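Side-chain contact in uncharacterized protein Atu2773 (Agrobacterium tumefaciens, PDB 2QV5), which is of unknown function but belongs to the divergent polysaccharide deacetylase family and so may act on a carbohydrate: residues A[136-141]-A[156-161]. Sequence-based numbering, arbitrary orientation.
Sequences RFLAEQ and LLFLDD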
ATOM      1  N   ARG A 136     -12.963   1.618  11.805  1.00 26.70           N
ATOM      2  CA  ARG A 136     -13.019   2.024  13.209  1.00 29.42           C
ATOM      3  C   ARG A 136     -11.683   2.603  13.680  1.00 30.33           C
ATOM      4  O   ARG A 136     -11.657   3.681  14.276  1.00 27.95           O
ATOM      5  CB  ARG A 136     -13.450   0.835  14.088  1.00 33.95           C
ATOM      6  CG  ARG A 136     -13.411   1.052  15.615  1.00 42.90           C
ATOM      7  CD  ARG A 136     -14.514   1.985  16.127  1.00 53.47           C
ATOM      8  NE  ARG A 136     -15.858   1.561  15.726  1.00 59.47           N
ATOM      9  CZ  ARG A 136     -16.727   0.929  16.513  1.00 60.63           C
ATOM     10  NH1 ARG A 136     -16.414   0.630  17.770  1.00 60.88           N
ATOM     11  NH2 ARG A 136     -17.919   0.594  16.037  1.00 56.76           N
ATOM     12  N   PHE A 137     -10.587   1.898  13.387  1.00 27.69           N
ATOM     13  CA  PHE A 137      -9.251   2.249  13.882  1.00 27.82           C
ATOM     14  C   PHE A 137      -8.742   3.628  13.434  1.00 26.70           C
ATOM     15  O   PHE A 137      -8.186   4.382  14.243  1.00 24.61           O
ATOM     16  CB  PHE A 137      -8.234   1.168  13.494  1.00 27.87           C
ATOM     17  CG  PHE A 137      -6.959   1.216  14.292  1.00 23.65           C
ATOM     18  CD1 PHE A 137      -6.854   0.522  15.489  1.00 27.50           C
ATOM     19  CD2 PHE A 137      -5.863   1.948  13.845  1.00 24.05           C
ATOM     20  CE1 PHE A 137      -5.684   0.564  16.234  1.00 23.69           C
ATOM     21  CE2 PHE A 137      -4.688   1.992  14.582  1.00 19.55           C
ATOM     22  CZ  PHE A 137      -4.594   1.295  15.772  1.00 24.43           C
ATOM     23  N   LEU A 138      -8.947   3.952  12.159  1.00 22.90           N
ATOM     24  CA  LEU A 138      -8.405   5.176  11.564  1.00 19.85           C
ATOM     25  C   LEU A 138      -9.052   6.459  12.067  1.00 19.87           C
ATOM     26  O   LEU A 138      -8.448   7.527  11.991  1.00 18.25           O
ATOM     27  CB  LEU A 138      -8.443   5.102  10.023  1.00 23.79           C
ATOM     28  CG  LEU A 138      -7.553   4.028   9.372  1.00 15.14           C
ATOM     29  CD1 LEU A 138      -7.959   3.778   7.908  1.00 24.08           C
ATOM     30  CD2 LEU A 138      -6.041   4.329   9.507  1.00 16.32           C
ATOM     31  N   ALA A 139     -10.273   6.343  12.586  1.00 20.22           N
ATOM     32  CA  ALA A 139     -10.997   7.478  13.161  1.00 27.32           C
ATOM     33  C   ALA A 139     -10.659   7.745  14.642  1.00 26.66           C
ATOM     34  O   ALA A 139     -11.187   8.689  15.238  1.00 29.75           O
ATOM     35  CB  ALA A 139     -12.505   7.275  12.977  1.00 29.45           C
ATOM     36  N   GLU A 140      -9.777   6.930  15.224  1.00 24.44           N
ATOM     37  CA  GLU A 140      -9.440   7.025  16.648  1.00 24.29           C
ATOM     38  C   GLU A 140      -8.015   7.518  16.908  1.00 23.07           C
ATOM     39  O   GLU A 140      -7.061   6.738  16.830  1.00 25.70           O
ATOM     40  CB  GLU A 140      -9.675   5.680  17.336  1.00 28.57           C
ATOM     41  CG  GLU A 140     -11.110   5.166  17.237  1.00 35.35           C
ATOM     42  CD  GLU A 140     -12.089   5.952  18.092  1.00 51.59           C
ATOM     43  OE1 GLU A 140     -11.954   5.918  19.338  1.00 57.57           O
ATOM     44  OE2 GLU A 140     -13.002   6.588  17.519  1.00 51.35           O
ATOM     45  N   GLN A 141      -7.896   8.812  17.230  1.00 23.33           N
ATOM     46  CA  GLN A 141      -6.608   9.506  17.402  1.00 21.05           C
ATOM     47  C   GLN A 141      -5.671   8.789  18.370  1.00 25.41           C
ATOM     48  O   GLN A 141      -4.510   8.553  18.052  1.00 25.10           O
ATOM     49  CB  GLN A 141      -6.847  10.960  17.841  1.00 24.73           C
ATOM     50  CG  GLN A 141      -5.646  11.691  18.441  1.00 32.57           C
ATOM     51  CD  GLN A 141      -4.911  12.562  17.449  1.00 40.57           C
ATOM     52  OE1 GLN A 141      -5.376  12.795  16.332  1.00 49.25           O
ATOM     53  NE2 GLN A 141      -3.752  13.061  17.859  1.00 42.39           N
ATOM     54  N   LEU A 156       9.543   4.589   7.244  1.00  9.75           N
ATOM     55  CA  LEU A 156       8.550   4.022   6.347  1.00  9.45           C
ATOM     56  C   LEU A 156       7.472   5.056   6.030  1.00 12.45           C
ATOM     57  O   LEU A 156       7.161   5.927   6.861  1.00 17.33           O
ATOM     58  CB  LEU A 156       7.875   2.801   6.997  1.00  8.55           C
ATOM     59  CG  LEU A 156       8.722   1.583   7.374  1.00 10.61           C
ATOM     60  CD1 LEU A 156       8.029   0.745   8.457  1.00 13.44           C
ATOM     61  CD2 LEU A 156       9.000   0.746   6.134  1.00  9.71           C
ATOM     62  N   LEU A 157       6.892   4.945   4.835  1.00 12.12           N
ATOM     63  CA  LEU A 157       5.754   5.778   4.455  1.00 11.01           C
ATOM     64  C   LEU A 157       4.473   5.089   4.878  1.00  9.87           C
ATOM     65  O   LEU A 157       4.465   3.879   5.057  1.00 12.42           O
ATOM     66  CB  LEU A 157       5.743   6.021   2.941  1.00 10.32           C
ATOM     67  CG  LEU A 157       5.492   4.868   1.958  1.00 15.08           C
ATOM     68  CD1 LEU A 157       4.009   4.634   1.681  1.00 10.47           C
ATOM     69  CD2 LEU A 157       6.174   5.247   0.684  1.00  8.98           C
ATOM     70  N   PHE A 158       3.398   5.862   5.028  1.00 12.63           N
ATOM     71  CA  PHE A 158       2.063   5.333   5.352  1.00 11.44           C
ATOM     72  C   PHE A 158       1.110   5.685   4.205  1.00 11.09           C
ATOM     73  O   PHE A 158       0.864   6.860   3.917  1.00 12.65           O
ATOM     74  CB  PHE A 158       1.578   5.946   6.685  1.00 19.32           C
ATOM     75  CG  PHE A 158       0.276   5.373   7.203  1.00 20.42           C
ATOM     76  CD1 PHE A 158       0.281   4.395   8.194  1.00 29.60           C
ATOM     77  CD2 PHE A 158      -0.951   5.839   6.735  1.00 26.44           C
ATOM     78  CE1 PHE A 158      -0.913   3.864   8.687  1.00 38.73           C
ATOM     79  CE2 PHE A 158      -2.149   5.312   7.213  1.00 20.34           C
ATOM     80  CZ  PHE A 158      -2.132   4.329   8.193  1.00 27.39           C
ATOM     81  N   LEU A 159       0.570   4.673   3.545  1.00 11.67           N
ATOM     82  CA  LEU A 159      -0.421   4.892   2.503  1.00 11.95           C
ATOM     83  C   LEU A 159      -1.803   4.545   3.065  1.00 16.05           C
ATOM     84  O   LEU A 159      -2.063   3.422   3.488  1.00 19.55           O
ATOM     85  CB  LEU A 159      -0.087   4.062   1.249  1.00  9.82           C
ATOM     86  CG  LEU A 159      -1.079   4.177   0.084  1.00  7.88           C
ATOM     87  CD1 LEU A 159      -1.025   5.554  -0.580  1.00  9.23           C
ATOM     88  CD2 LEU A 159      -0.851   3.093  -0.929  1.00 14.30           C
ATOM     89  N   ASP A 160      -2.680   5.533   3.101  1.00 15.05           N
ATOM     90  CA  ASP A 160      -4.039   5.311   3.563  1.00 15.52           C
ATOM     91  C   ASP A 160      -4.880   5.051   2.314  1.00 16.87           C
ATOM     92  O   ASP A 160      -4.845   5.832   1.356  1.00 17.16           O
ATOM     93  CB  ASP A 160      -4.500   6.545   4.358  1.00 10.79           C
ATOM     94  CG  ASP A 160      -5.848   6.350   5.066  1.00 28.30           C
ATOM     95  OD1 ASP A 160      -6.819   5.861   4.447  1.00 22.02           O
ATOM     96  OD2 ASP A 160      -5.943   6.736   6.252  1.00 22.65           O
ATOM     97  N   ASP A 161      -5.634   3.955   2.300  1.00 18.36           N
ATOM     98  CA  ASP A 161      -6.371   3.586   1.073  1.00 20.45           C
ATOM     99  C   ASP A 161      -7.594   4.478   0.745  1.00 17.71           C
ATOM    100  O   ASP A 161      -8.182   4.366  -0.331  1.00 24.34           O
ATOM    101  CB  ASP A 161      -6.723   2.089   1.054  1.00 16.03           C
ATOM    102  CG  ASP A 161      -7.880   1.729   1.971  1.00 22.24           C
ATOM    103  OD1 ASP A 161      -8.274   2.540   2.830  1.00 25.38           O
ATOM    104  OD2 ASP A 161      -8.384   0.593   1.838  1.00 27.54           O
TER
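L138 is the one residue of 136-141 that touches strand 157-160, and it meets F158 and D160. The apolar part is small. L138 CD2 lies 4.1 Å from F158 CZ, at the edge of the ring and near its plane. The CB of F158 points toward the loop, and with CG anti to the backbone N (chi1 -174°) the ring extends on to L138. Both side chains are buried, and V129 of strand 128-131 also packs on F158.

Helix 141-153, which starts at the end of segment 136-141, links strand 128-131 to the adjacent parallel strand 157-160 in a beta-alpha-beta crossover. E140 takes the N-cap position of that helix, and L138 sits in the loop before it, with its side chain also against L144 of the helix.

The second part is van der Waals contact between methyls and a carboxylate. L138 and D160 approach from opposite directions. Both methyls face D160 OD2, CD1 at 3.9 Å and CD2 at 4.0 Å from that oxygen. The carboxylate is buried, but its polar needs are met by other residues. S167 OG and S169 OG hydrogen-bond to OD2, the backbone N of G162 bonds to OD1, and bonds at both oxygens probably restrict the carboxylate's rotation. N131 of strand 128-131 touches both L138 and D160.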